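Local coordinates for protein coenzyme A transferase (Yersinia pestis, PDB 3QLI) that probably transfers coenzyme A between acyl-CoA thioesters and free carboxylates such as acetate, and is a potential virulence factor of the plague bacillus, at residues A[31-34]-A[35-38]; A[60-64]-A[65-69]; A[133-136]-A[137-141]; A[167-170]-A[171-175]. All blocks are in the same frame, centred on the assembly; numbering follows the deposited sequence.

Interaction 1. Residues A[31-34]-A[35-38]; sequences EAVS and SIAS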
ATOM      1  N   GLU A  31     -21.048  25.707 -28.632  1.00 16.88           N
ATOM      2  CA  GLU A  31     -20.840  24.801 -29.758  1.00 19.60           C
ATOM      3  C   GLU A  31     -19.846  23.694 -29.404  1.00 20.18           C
ATOM      4  O   GLU A  31     -20.026  22.549 -29.801  1.00 19.79           O
ATOM      5  CB  GLU A  31     -20.393  25.555 -31.010  1.00 21.92           C
ATOM      6  CG  GLU A  31     -21.426  26.569 -31.486  1.00 32.76           C
ATOM      7  CD  GLU A  31     -21.058  27.227 -32.804  1.00 45.48           C
ATOM      8  OE1 GLU A  31     -21.422  28.411 -33.001  1.00 49.75           O
ATOM      9  OE2 GLU A  31     -20.412  26.561 -33.644  1.00 51.59           O
ATOM     10  N   ALA A  32     -18.808  24.036 -28.648  1.00 19.86           N
ATOM     11  CA  ALA A  32     -17.801  23.041 -28.264  1.00 19.76           C
ATOM     12  C   ALA A  32     -18.386  21.830 -27.535  1.00 18.14           C
ATOM     13  O   ALA A  32     -17.972  20.698 -27.784  1.00 20.37           O
ATOM     14  CB  ALA A  32     -16.704  23.683 -27.416  1.00 17.80           C
ATOM     15  N   VAL A  33     -19.322  22.061 -26.614  1.00 17.18           N
ATOM     16  CA  VAL A  33     -19.838  20.963 -25.791  1.00 15.63           C
ATOM     17  C   VAL A  33     -21.104  20.340 -26.390  1.00 20.23           C
ATOM     18  O   VAL A  33     -21.704  19.420 -25.810  1.00 17.17           O
ATOM     19  CB  VAL A  33     -20.094  21.397 -24.325  1.00 16.89           C
ATOM     20  CG1 VAL A  33     -18.838  22.018 -23.709  1.00 16.60           C
ATOM     21  CG2 VAL A  33     -21.270  22.375 -24.229  1.00 17.25           C
ATOM     22  N   SER A  34     -21.490  20.815 -27.569  1.00 18.69           N
ATOM     23  CA  SER A  34     -22.783  20.432 -28.137  1.00 18.90           C
ATOM     24  C   SER A  34     -22.818  19.003 -28.667  1.00 22.54           C
ATOM     25  O   SER A  34     -23.893  18.418 -28.808  1.00 23.49           O
ATOM     26  CB  SER A  34     -23.195  21.399 -29.248  1.00 21.17           C
ATOM     27  OG  SER A  34     -22.386  21.216 -30.396  1.00 24.99           O
ATOM     28  N   SER A  35     -21.656  18.431 -28.971  1.00 18.34           N
ATOM     29  CA  SER A  35     -21.649  17.104 -29.586  1.00 18.01           C
ATOM     30  C   SER A  35     -21.300  15.981 -28.626  1.00 18.59           C
ATOM     31  O   SER A  35     -21.217  14.832 -29.039  1.00 19.11           O
ATOM     32  CB  SER A  35     -20.727  17.063 -30.802  1.00 20.43           C
ATOM     33  OG  SER A  35     -19.390  17.314 -30.402  1.00 25.24           O
ATOM     34  N   ILE A  36     -21.109  16.309 -27.351  1.00 16.32           N
ATOM     35  CA  ILE A  36     -20.882  15.305 -26.324  1.00 17.03           C
ATOM     36  C   ILE A  36     -22.118  14.410 -26.247  1.00 20.20           C
ATOM     37  O   ILE A  36     -23.234  14.906 -26.101  1.00 19.43           O
ATOM     38  CB  ILE A  36     -20.628  15.961 -24.941  1.00 17.87           C
ATOM     39  CG1 ILE A  36     -19.327  16.786 -24.963  1.00 14.94           C
ATOM     40  CG2 ILE A  36     -20.565  14.896 -23.849  1.00 14.69           C
ATOM     41  CD1 ILE A  36     -19.128  17.662 -23.728  1.00 15.99           C
ATOM     42  N   ALA A  37     -21.924  13.099 -26.364  1.00 14.97           N
ATOM     43  CA  ALA A  37     -23.054  12.161 -26.334  1.00 17.70           C
ATOM     44  C   ALA A  37     -23.628  11.968 -24.934  1.00 20.39           C
ATOM     45  O   ALA A  37     -22.898  12.036 -23.935  1.00 17.13           O
ATOM     46  CB  ALA A  37     -22.636  10.801 -26.927  1.00 17.11           C
ATOM     47  N   SER A  38     -24.938  11.732 -24.855  1.00 14.06           N
ATOM     48  CA  SER A  38     -25.527  11.284 -23.614  1.00 13.89           C
ATOM     49  C   SER A  38     -24.991   9.884 -23.349  1.00 15.52           C
ATOM     50  O   SER A  38     -24.520   9.213 -24.266  1.00 16.55           O
ATOM     51  CB  SER A  38     -27.059  11.255 -23.733  1.00 18.92           C
ATOM     52  OG  SER A  38     -27.592  12.575 -23.744  1.00 19.97           O
TER
HETATM   53  O   HOH W   1     -18.564  18.296 -28.087  1.00 24.35           O
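Val33 and Ile36, the first and last residues of a type I beta turn, meet through apolar side chains: the CD1 methyl of Ile36 comes within 3.9 Å of CB of Val33. With CG1 anti to the carbonyl carbon (chi1 -64°), the long arm of Ile36 folds back along the turn, and its CG1 also rests 3.6 Å from Val33 O. Both residues are buried, a fitting place for branched hydrocarbon: Val33 packs on Leu54 and Ala57 of helix 52-63, and Ile36 on Thr143 of strand 143-148.

The polar contacts gather on the serines. Ser34 grips the carbonyl of Glu31 twice, its OG donating to Glu31 O at 2.8 Å and its backbone N to the same Glu31 O at 3.2 Å, both from one face of the carbonyl plane. A short side chain with a hydroxyl suits this turn back onto the helix. Ser35 works through water: the water lies 2.6 Å from Ser35 OG and donates to the Ala32 carbonyl, linking the helix end to the loop. Val33 O and Ile36 O both accept from Arg61 NH1.

A type I beta turn thus follows helix 29-32 and leads toward strand 41-44, a central strand of the parallel sheet in the Rossmann-like N-terminal domain.

Interaction 2. Residues A[60-64]-A[65-69]; sequences DRATR and GDIGD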
ATOM      1  N   ASP A  60     -25.373  24.414 -18.722  1.00 20.87           N
ATOM      2  CA  ASP A  60     -26.500  25.002 -19.442  1.00 21.71           C
ATOM      3  C   ASP A  60     -27.183  23.976 -20.348  1.00 22.73           C
ATOM      4  O   ASP A  60     -28.421  23.951 -20.478  1.00 21.19           O
ATOM      5  CB  ASP A  60     -26.040  26.224 -20.252  1.00 21.92           C
ATOM      6  CG  ASP A  60     -25.591  27.387 -19.371  1.00 25.03           C
ATOM      7  OD1 ASP A  60     -25.723  27.304 -18.127  1.00 27.45           O
ATOM      8  OD2 ASP A  60     -25.100  28.400 -19.931  1.00 30.39           O
ATOM      9  N   ARG A  61     -26.384  23.106 -20.960  1.00 19.41           N
ATOM     10  CA  ARG A  61     -26.923  22.074 -21.828  1.00 20.68           C
ATOM     11  C   ARG A  61     -27.829  21.112 -21.044  1.00 22.31           C
ATOM     12  O   ARG A  61     -28.892  20.702 -21.524  1.00 23.19           O
ATOM     13  CB  ARG A  61     -25.786  21.324 -22.530  1.00 22.35           C
ATOM     14  CG  ARG A  61     -26.176  20.810 -23.882  1.00 25.46           C
ATOM     15  CD  ARG A  61     -25.105  19.973 -24.558  1.00 20.91           C
ATOM     16  NE  ARG A  61     -25.769  18.920 -25.310  1.00 21.16           N
ATOM     17  CZ  ARG A  61     -25.188  17.829 -25.791  1.00 22.21           C
ATOM     18  NH1 ARG A  61     -23.881  17.634 -25.640  1.00 16.11           N
ATOM     19  NH2 ARG A  61     -25.924  16.940 -26.444  1.00 22.52           N
ATOM     20  N   ALA A  62     -27.407  20.764 -19.833  1.00 18.53           N
ATOM     21  CA  ALA A  62     -28.210  19.942 -18.943  1.00 18.30           C
ATOM     22  C   ALA A  62     -29.463  20.702 -18.510  1.00 21.53           C
ATOM     23  O   ALA A  62     -30.562  20.149 -18.473  1.00 22.48           O
ATOM     24  CB  ALA A  62     -27.383  19.524 -17.725  1.00 18.97           C
ATOM     25  N   THR A  63     -29.299  21.976 -18.179  1.00 19.71           N
ATOM     26  CA  THR A  63     -30.439  22.796 -17.765  1.00 22.72           C
ATOM     27  C   THR A  63     -31.545  22.815 -18.820  1.00 22.43           C
ATOM     28  O   THR A  63     -32.736  22.749 -18.494  1.00 23.88           O
ATOM     29  CB  THR A  63     -29.991  24.231 -17.442  1.00 22.29           C
ATOM     30  OG1 THR A  63     -29.089  24.190 -16.335  1.00 19.80           O
ATOM     31  CG2 THR A  63     -31.194  25.106 -17.073  1.00 22.16           C
ATOM     32  N   ARG A  64     -31.145  22.885 -20.085  1.00 23.58           N
ATOM     33  CA  ARG A  64     -32.081  22.899 -21.203  1.00 22.44           C
ATOM     34  C   ARG A  64     -32.624  21.514 -21.534  1.00 25.22           C
ATOM     35  O   ARG A  64     -33.440  21.372 -22.436  1.00 21.99           O
ATOM     36  CB  ARG A  64     -31.413  23.483 -22.455  1.00 26.34           C
ATOM     37  CG  ARG A  64     -30.969  24.931 -22.317  1.00 27.83           C
ATOM     38  CD  ARG A  64     -30.557  25.531 -23.670  1.00 32.62           C
ATOM     39  NE  ARG A  64     -29.567  24.729 -24.396  1.00 36.80           N
ATOM     40  CZ  ARG A  64     -28.244  24.893 -24.318  1.00 39.37           C
ATOM     41  NH1 ARG A  64     -27.726  25.830 -23.533  1.00 32.24           N
ATOM     42  NH2 ARG A  64     -27.433  24.114 -25.023  1.00 36.40           N
ATOM     43  N   GLY A  65     -32.142  20.492 -20.829  1.00 21.56           N
ATOM     44  CA  GLY A  65     -32.590  19.127 -21.042  1.00 19.42           C
ATOM     45  C   GLY A  65     -32.055  18.498 -22.318  1.00 24.34           C
ATOM     46  O   GLY A  65     -32.680  17.603 -22.878  1.00 22.54           O
ATOM     47  N   ASP A  66     -30.885  18.951 -22.762  1.00 20.29           N
ATOM     48  CA  ASP A  66     -30.329  18.563 -24.058  1.00 19.56           C
ATOM     49  C   ASP A  66     -29.212  17.515 -23.924  1.00 21.17           C
ATOM     50  O   ASP A  66     -28.569  17.148 -24.910  1.00 20.76           O
ATOM     51  CB  ASP A  66     -29.825  19.820 -24.783  1.00 21.04           C
ATOM     52  CG  ASP A  66     -29.267  19.533 -26.170  1.00 25.89           C
ATOM     53  OD1 ASP A  66     -29.970  18.894 -26.981  1.00 31.18           O
ATOM     54  OD2 ASP A  66     -28.126  19.978 -26.464  1.00 28.46           O
ATOM     55  N   ILE A  67     -28.974  17.047 -22.703  1.00 20.31           N
ATOM     56  CA  ILE A  67     -28.035  15.948 -22.477  1.00 20.33           C
ATOM     57  C   ILE A  67     -28.429  15.208 -21.217  1.00 22.27           C
ATOM     58  O   ILE A  67     -29.048  15.783 -20.322  1.00 22.43           O
ATOM     59  CB  ILE A  67     -26.555  16.432 -22.373  1.00 22.19           C
ATOM     60  CG1 ILE A  67     -25.586  15.236 -22.402  1.00 19.47           C
ATOM     61  CG2 ILE A  67     -26.340  17.265 -21.118  1.00 18.72           C
ATOM     62  CD1 ILE A  67     -24.142  15.637 -22.596  1.00 22.50           C
ATOM     63  N   GLY A  68     -28.079  13.926 -21.158  1.00 20.06           N
ATOM     64  CA  GLY A  68     -28.383  13.119 -19.998  1.00 19.95           C
ATOM     65  C   GLY A  68     -27.429  11.960 -19.830  1.00 18.45           C
ATOM     66  O   GLY A  68     -26.616  11.677 -20.713  1.00 17.00           O
ATOM     67  N   ASP A  69     -27.550  11.291 -18.687  1.00 15.68           N
ATOM     68  CA  ASP A  69     -26.731  10.144 -18.337  1.00 17.51           C
ATOM     69  C   ASP A  69     -25.260  10.392 -18.625  1.00 16.06           C
ATOM     70  O   ASP A  69     -24.564   9.518 -19.135  1.00 17.78           O
ATOM     71  CB  ASP A  69     -27.195   8.867 -19.055  1.00 18.37           C
ATOM     72  CG  ASP A  69     -26.605   7.618 -18.430  1.00 26.90           C
ATOM     73  OD1 ASP A  69     -26.320   7.665 -17.209  1.00 30.15           O
ATOM     74  OD2 ASP A  69     -26.398   6.607 -19.141  1.00 24.40           O
TER
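Arg61 and Asp66 form a salt bridge across the end of a helix, Arg61 NE standing 2.8 Å from Asp66 OD2. The nitrogen meets the oxygen from above the carboxylate plane, and the two flat groups are inclined by 52°. Asp66 adds its backbone carbonyl: Arg61 NE and NH2 both make weak hydrogen bonds to Asp66 O, at 3.3 Å for NE. Ile67 covers one face of the same guanidinium, its CB 3.9 Å above the plane and over the centre, while its CD1 approaches Arg61 NH1 at 3.6 Å. A charged group is thus flanked by an acid at its edge and hydrocarbon on a face.

The backbone beneath is a Schellman motif. Asp66 N donates to Arg61 O at 2.9 Å, and Gly65 N donates to Ala62 O at 2.9 Å. Gly65 turns the chain out of the helix with positive phi (74°), a conformation glycine adopts most easily. Asp66 follows directly, and with CG anti to the backbone N (chi1 -178°) its carboxylate is carried to the arginine.

Farther out, the Arg64 guanidinium passes over CA of Arg61, its NH2 still 4.4 Å from Asp66 OD2, where a weak attraction is possible. Ile67 CG2 packs on Ala62 CB at 4.2 Å. Ser38 OG bonds to Gly68 N, and Arg93 NH1 to Ile67 O, tying the loop to its neighbours before strand 70-74 begins.

Interaction 3. Residues A[133-136]-A[137-141]; sequences RLLA and EEIGI
Ile139 N donates to Leu134 O at 2.9 Å, and Gly140 N to Leu135 O at 2.7 Å; both bonds reach back five residues, the mark of a widened pi-type turn. Just before it, Glu137 N keeps the i to i-4 bond to Arg133 O. Gly140, with positive phi, ends the helix, and a water then joins Ala136 O to Ile141 N.

The charged side chains are more loosely paired. Arg133, extended from CG to NE, crosses Glu137 with their planes 48° apart, a long salt bridge of 3.7 Å between Arg133 NE and Glu137 OE1. The stronger partners lie elsewhere: Arg168 for Glu137 OE2, and Tyr371 of the second subunit for both Arg133 and Glu138, with a cation-pi contact to Arg133.

On the apolar side Leu135 and Ile139 run side by side, CD2 of Leu135 lying 4.1 Å from CD1 of Ile139. Leu135 CD2 also meets Ile141 CD1 at 4.0 Å. Small Ala136 admits helix 166-172 close by. The arrangement is that of an amphipathic helix end in a Rossmann-like domain, Leu135 and Ile139 covering Tyr73 of strand 70-74, with Arg133 and Glu138, and also Leu134 and Ile139, meeting the second subunit.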
ATOM      1  N   ARG A 133      -4.090   5.211 -15.959  1.00 13.91           N
ATOM      2  CA  ARG A 133      -4.475   3.931 -16.530  1.00 14.79           C
ATOM      3  C   ARG A 133      -5.939   3.608 -16.275  1.00 15.48           C
ATOM      4  O   ARG A 133      -6.628   3.063 -17.132  1.00 19.68           O
ATOM      5  CB  ARG A 133      -3.603   2.821 -15.959  1.00 16.44           C
ATOM      6  CG  ARG A 133      -4.059   1.455 -16.391  1.00 26.05           C
ATOM      7  CD  ARG A 133      -3.382   0.391 -15.564  1.00 27.11           C
ATOM      8  NE  ARG A 133      -3.948  -0.910 -15.871  1.00 34.02           N
ATOM      9  CZ  ARG A 133      -3.462  -2.039 -15.384  1.00 25.37           C
ATOM     10  NH1 ARG A 133      -2.414  -1.990 -14.573  1.00 25.15           N
ATOM     11  NH2 ARG A 133      -4.024  -3.192 -15.705  1.00 29.21           N
ATOM     12  N   LEU A 134      -6.425   3.933 -15.090  1.00 12.78           N
ATOM     13  CA  LEU A 134      -7.801   3.587 -14.763  1.00 16.27           C
ATOM     14  C   LEU A 134      -8.779   4.380 -15.623  1.00 16.07           C
ATOM     15  O   LEU A 134      -9.731   3.815 -16.169  1.00 14.19           O
ATOM     16  CB  LEU A 134      -8.083   3.800 -13.268  1.00 15.74           C
ATOM     17  CG  LEU A 134      -9.306   3.105 -12.660  1.00 21.52           C
ATOM     18  CD1 LEU A 134      -9.051   1.627 -12.420  1.00 18.62           C
ATOM     19  CD2 LEU A 134      -9.636   3.785 -11.353  1.00 21.40           C
ATOM     20  N   LEU A 135      -8.548   5.684 -15.760  1.00 12.97           N
ATOM     21  CA  LEU A 135      -9.445   6.493 -16.583  1.00 16.46           C
ATOM     22  C   LEU A 135      -9.393   6.086 -18.060  1.00 13.98           C
ATOM     23  O   LEU A 135     -10.420   5.980 -18.738  1.00 15.38           O
ATOM     24  CB  LEU A 135      -9.113   7.983 -16.425  1.00 15.42           C
ATOM     25  CG  LEU A 135      -9.537   8.545 -15.070  1.00 14.78           C
ATOM     26  CD1 LEU A 135      -8.807   9.853 -14.751  1.00 15.22           C
ATOM     27  CD2 LEU A 135     -11.059   8.741 -15.037  1.00 14.63           C
ATOM     28  N   ALA A 136      -8.187   5.848 -18.553  1.00 13.74           N
ATOM     29  CA  ALA A 136      -7.997   5.610 -19.977  1.00 15.38           C
ATOM     30  C   ALA A 136      -8.448   4.211 -20.363  1.00 17.73           C
ATOM     31  O   ALA A 136      -8.924   3.985 -21.481  1.00 19.02           O
ATOM     32  CB  ALA A 136      -6.542   5.815 -20.353  1.00 17.11           C
ATOM     33  N   GLU A 137      -8.298   3.269 -19.438  1.00 15.94           N
ATOM     34  CA  GLU A 137      -8.420   1.857 -19.797  1.00 19.63           C
ATOM     35  C   GLU A 137      -9.635   1.158 -19.186  1.00 21.97           C
ATOM     36  O   GLU A 137     -10.500   0.714 -19.914  1.00 22.38           O
ATOM     37  CB  GLU A 137      -7.118   1.096 -19.504  1.00 21.12           C
ATOM     38  CG  GLU A 137      -5.990   1.520 -20.449  1.00 20.83           C
ATOM     39  CD  GLU A 137      -4.650   0.866 -20.147  1.00 29.27           C
ATOM     40  OE1 GLU A 137      -4.607  -0.199 -19.491  1.00 26.21           O
ATOM     41  OE2 GLU A 137      -3.625   1.436 -20.578  1.00 33.85           O
ATOM     42  N   GLU A 138      -9.716   1.057 -17.862  1.00 18.91           N
ATOM     43  CA  GLU A 138     -10.870   0.375 -17.280  1.00 19.81           C
ATOM     44  C   GLU A 138     -12.152   1.162 -17.484  1.00 21.13           C
ATOM     45  O   GLU A 138     -13.190   0.598 -17.816  1.00 21.64           O
ATOM     46  CB  GLU A 138     -10.671   0.086 -15.793  1.00 21.87           C
ATOM     47  CG  GLU A 138      -9.923  -1.226 -15.522  1.00 25.18           C
ATOM     48  CD  GLU A 138      -8.434  -1.003 -15.407  1.00 26.66           C
ATOM     49  OE1 GLU A 138      -7.946   0.058 -15.872  1.00 23.86           O
ATOM     50  OE2 GLU A 138      -7.745  -1.883 -14.861  1.00 21.09           O
ATOM     51  N   ILE A 139     -12.076   2.471 -17.291  1.00 14.22           N
ATOM     52  CA  ILE A 139     -13.268   3.307 -17.384  1.00 14.42           C
ATOM     53  C   ILE A 139     -13.514   3.770 -18.810  1.00 16.61           C
ATOM     54  O   ILE A 139     -14.591   3.539 -19.376  1.00 15.55           O
ATOM     55  CB  ILE A 139     -13.151   4.515 -16.442  1.00 13.39           C
ATOM     56  CG1 ILE A 139     -13.125   4.033 -14.981  1.00 14.31           C
ATOM     57  CG2 ILE A 139     -14.288   5.510 -16.707  1.00 12.40           C
ATOM     58  CD1 ILE A 139     -12.639   5.095 -13.980  1.00 15.10           C
ATOM     59  N   GLY A 140     -12.517   4.430 -19.389  1.00 14.35           N
ATOM     60  CA  GLY A 140     -12.625   4.909 -20.754  1.00 14.79           C
ATOM     61  C   GLY A 140     -13.239   6.294 -20.755  1.00 14.96           C
ATOM     62  O   GLY A 140     -14.285   6.516 -20.155  1.00 14.60           O
ATOM     63  N   ILE A 141     -12.581   7.235 -21.422  1.00 16.18           N
ATOM     64  CA  ILE A 141     -13.055   8.615 -21.438  1.00 14.65           C
ATOM     65  C   ILE A 141     -13.378   9.044 -22.861  1.00 15.32           C
ATOM     66  O   ILE A 141     -12.539   8.963 -23.757  1.00 13.07           O
ATOM     67  CB  ILE A 141     -12.016   9.574 -20.816  1.00 14.48           C
ATOM     68  CG1 ILE A 141     -11.769   9.211 -19.342  1.00 13.32           C
ATOM     69  CG2 ILE A 141     -12.451  11.055 -20.994  1.00 13.37           C
ATOM     70  CD1 ILE A 141     -13.015   9.273 -18.440  1.00 13.74           C
TER
HETATM   71  O   HOH W   2     -10.053   6.500 -22.875  1.00 21.23           O

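Interaction 4. Residues A[167-170]-A[171-175]; sequences SRIA and RSARR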
ATOM      1  N   SER A 167      -2.344  14.645 -18.546  1.00 12.51           N
ATOM      2  CA  SER A 167      -1.457  14.477 -19.703  1.00 12.58           C
ATOM      3  C   SER A 167      -1.697  13.169 -20.463  1.00 14.52           C
ATOM      4  O   SER A 167      -1.474  13.093 -21.676  1.00 14.49           O
ATOM      5  CB  SER A 167       0.020  14.606 -19.291  1.00 12.17           C
ATOM      6  OG  SER A 167       0.378  13.596 -18.362  1.00 14.62           O
ATOM      7  N   ARG A 168      -2.146  12.137 -19.758  1.00 11.57           N
ATOM      8  CA  ARG A 168      -2.540  10.889 -20.418  1.00 13.40           C
ATOM      9  C   ARG A 168      -3.930  10.981 -21.065  1.00 13.84           C
ATOM     10  O   ARG A 168      -4.127  10.586 -22.223  1.00 12.92           O
ATOM     11  CB  ARG A 168      -2.538   9.732 -19.409  1.00 13.53           C
ATOM     12  CG  ARG A 168      -3.196   8.437 -19.913  1.00 17.28           C
ATOM     13  CD  ARG A 168      -2.397   7.800 -21.035  1.00 19.27           C
ATOM     14  NE  ARG A 168      -3.016   6.564 -21.535  1.00 22.24           N
ATOM     15  CZ  ARG A 168      -2.870   5.365 -20.979  1.00 21.18           C
ATOM     16  NH1 ARG A 168      -2.136   5.216 -19.880  1.00 21.92           N
ATOM     17  NH2 ARG A 168      -3.477   4.310 -21.516  1.00 20.71           N
ATOM     18  N   ILE A 169      -4.898  11.492 -20.315  1.00 12.87           N
ATOM     19  CA  ILE A 169      -6.281  11.437 -20.779  1.00 13.04           C
ATOM     20  C   ILE A 169      -6.516  12.430 -21.915  1.00 14.36           C
ATOM     21  O   ILE A 169      -7.385  12.203 -22.753  1.00 15.21           O
ATOM     22  CB  ILE A 169      -7.293  11.666 -19.646  1.00 12.59           C
ATOM     23  CG1 ILE A 169      -7.060  10.646 -18.528  1.00 13.54           C
ATOM     24  CG2 ILE A 169      -8.734  11.563 -20.188  1.00 13.90           C
ATOM     25  CD1 ILE A 169      -6.982   9.196 -19.037  1.00 15.75           C
ATOM     26  N   ALA A 170      -5.739  13.516 -21.950  1.00 13.07           N
ATOM     27  CA  ALA A 170      -5.814  14.474 -23.065  1.00 14.57           C
ATOM     28  C   ALA A 170      -5.525  13.770 -24.381  1.00 16.15           C
ATOM     29  O   ALA A 170      -6.068  14.127 -25.434  1.00 16.71           O
ATOM     30  CB  ALA A 170      -4.842  15.640 -22.856  1.00 16.03           C
ATOM     31  N   ARG A 171      -4.669  12.758 -24.306  1.00 13.38           N
ATOM     32  CA  ARG A 171      -4.270  11.981 -25.471  1.00 14.42           C
ATOM     33  C   ARG A 171      -5.141  10.742 -25.662  1.00 17.44           C
ATOM     34  O   ARG A 171      -5.470  10.383 -26.792  1.00 20.85           O
ATOM     35  CB  ARG A 171      -2.786  11.595 -25.373  1.00 19.29           C
ATOM     36  CG  ARG A 171      -1.871  12.828 -25.363  1.00 17.18           C
ATOM     37  CD  ARG A 171      -0.475  12.534 -24.892  1.00 24.75           C
ATOM     38  NE  ARG A 171       0.436  13.623 -25.249  1.00 31.33           N
ATOM     39  CZ  ARG A 171       0.619  14.734 -24.535  1.00 30.54           C
ATOM     40  NH1 ARG A 171      -0.052  14.939 -23.394  1.00 18.88           N
ATOM     41  NH2 ARG A 171       1.485  15.647 -24.969  1.00 24.63           N
ATOM     42  N   SER A 172      -5.547  10.101 -24.572  1.00 16.02           N
ATOM     43  CA  SER A 172      -6.359   8.888 -24.701  1.00 16.30           C
ATOM     44  C   SER A 172      -7.859   9.148 -24.910  1.00 17.77           C
ATOM     45  O   SER A 172      -8.535   8.325 -25.498  1.00 18.04           O
ATOM     46  CB  SER A 172      -6.143   7.937 -23.522  1.00 19.98           C
ATOM     47  OG  SER A 172      -4.817   7.417 -23.553  1.00 25.67           O
ATOM     48  N   ALA A 173      -8.381  10.274 -24.434  1.00 15.18           N
ATOM     49  CA  ALA A 173      -9.812  10.555 -24.630  1.00 16.36           C
ATOM     50  C   ALA A 173     -10.123  10.608 -26.116  1.00 17.35           C
ATOM     51  O   ALA A 173      -9.280  11.002 -26.928  1.00 14.72           O
ATOM     52  CB  ALA A 173     -10.209  11.865 -23.957  1.00 12.71           C
ATOM     53  N   ARG A 174     -11.332  10.211 -26.492  1.00 13.16           N
ATOM     54  CA  ARG A 174     -11.676  10.194 -27.904  1.00 13.33           C
ATOM     55  C   ARG A 174     -11.826  11.596 -28.506  1.00 16.00           C
ATOM     56  O   ARG A 174     -11.637  11.786 -29.716  1.00 15.26           O
ATOM     57  CB  ARG A 174     -12.900   9.294 -28.132  1.00 16.86           C
ATOM     58  CG  ARG A 174     -12.531   7.830 -27.873  1.00 18.01           C
ATOM     59  CD  ARG A 174     -13.701   6.878 -28.039  1.00 18.47           C
ATOM     60  NE  ARG A 174     -14.396   6.619 -26.781  1.00 19.63           N
ATOM     61  CZ  ARG A 174     -14.000   5.726 -25.882  1.00 21.66           C
ATOM     62  NH1 ARG A 174     -12.897   5.022 -26.091  1.00 23.80           N
ATOM     63  NH2 ARG A 174     -14.703   5.543 -24.773  1.00 21.23           N
ATOM     64  N   ARG A 175     -12.145  12.572 -27.652  1.00 14.83           N
ATOM     65  CA  ARG A 175     -12.099  13.999 -28.010  1.00 17.25           C
ATOM     66  C   ARG A 175     -11.447  14.816 -26.876  1.00 16.12           C
ATOM     67  O   ARG A 175     -11.682  14.565 -25.693  1.00 14.43           O
ATOM     68  CB  ARG A 175     -13.505  14.557 -28.306  1.00 15.82           C
ATOM     69  CG  ARG A 175     -14.205  13.938 -29.510  1.00 17.79           C
ATOM     70  CD  ARG A 175     -13.528  14.334 -30.828  1.00 19.09           C
ATOM     71  NE  ARG A 175     -14.359  14.000 -31.988  1.00 18.05           N
ATOM     72  CZ  ARG A 175     -13.957  14.092 -33.251  1.00 21.43           C
ATOM     73  NH1 ARG A 175     -12.724  14.506 -33.531  1.00 15.89           N
ATOM     74  NH2 ARG A 175     -14.789  13.778 -34.239  1.00 17.60           N
TER
HETATM   75  O   HOH W   3      -5.328   4.358 -23.917  1.00 28.97           O
HETATM   76  O   HOH W   4      -7.395  13.078 -27.663  1.00 27.44           O
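Arg168 and Ser172 lie one helical turn apart, and the serine hydroxyl sits at the edge of the guanidinium, within its plane: Arg168 NE donates to Ser172 OG at 2.8 Å and 157°. The arginine bends at chi2 (67°), which turns NE forward along the helix to Ser172. A water in the same plane accepts from Arg168 NH2 and lies 3.1 Å from Ser172 OG, closing a small ring. Serine suits the place because its short side chain holds a hydroxyl oxygen that can accept from NE one turn away.

Arg171 runs the other way. Extended from CG to NE, it lies along the helix, back toward Ser167, and the edge of its guanidinium faces that carbonyl, with NH1 at 2.9 Å from Ser167 O, although the position of NH1 is less certain. Ser167 OG itself is bonded to Asn163.

On the inner side Ile169 CG2 touches Ala173 CB at 4.1 Å, both packing on Phe144; there the helix is closed by Ala173 N donating to Ile169 O at 2.7 Å.

Chemically, Ser172 OG fixes the edge of Arg168 while its NH2 pairs with Glu137 of helix 131-139; Arg171 is probably held likewise, by carbonyl oxygens that include Ala191 O.

How the interactions relate
All four contacts lie near helix ends in the N-terminal Rossmann-like domain, and they fall into two touching pairs. Interactions 1 and 2 meet at its outer end: the largely buried turn of interaction 1 offers carbonyls, and the helix end of interaction 2 supplies the arginine that takes them. Interactions 3 and 4 pair helix 131-139 with helix 166-172 through a salt bridge and leucine, isoleucine and alanine packing; of the four, interaction 3 alone reaches the second subunit. Chemistry follows place: serine, water and a small apolar contact in interaction 1, an internal salt bridge in interaction 2, charges shared with neighbours in interaction 3, and in interaction 4 arginines on oxygens of their own helix, one also salt-bridged to interaction 3.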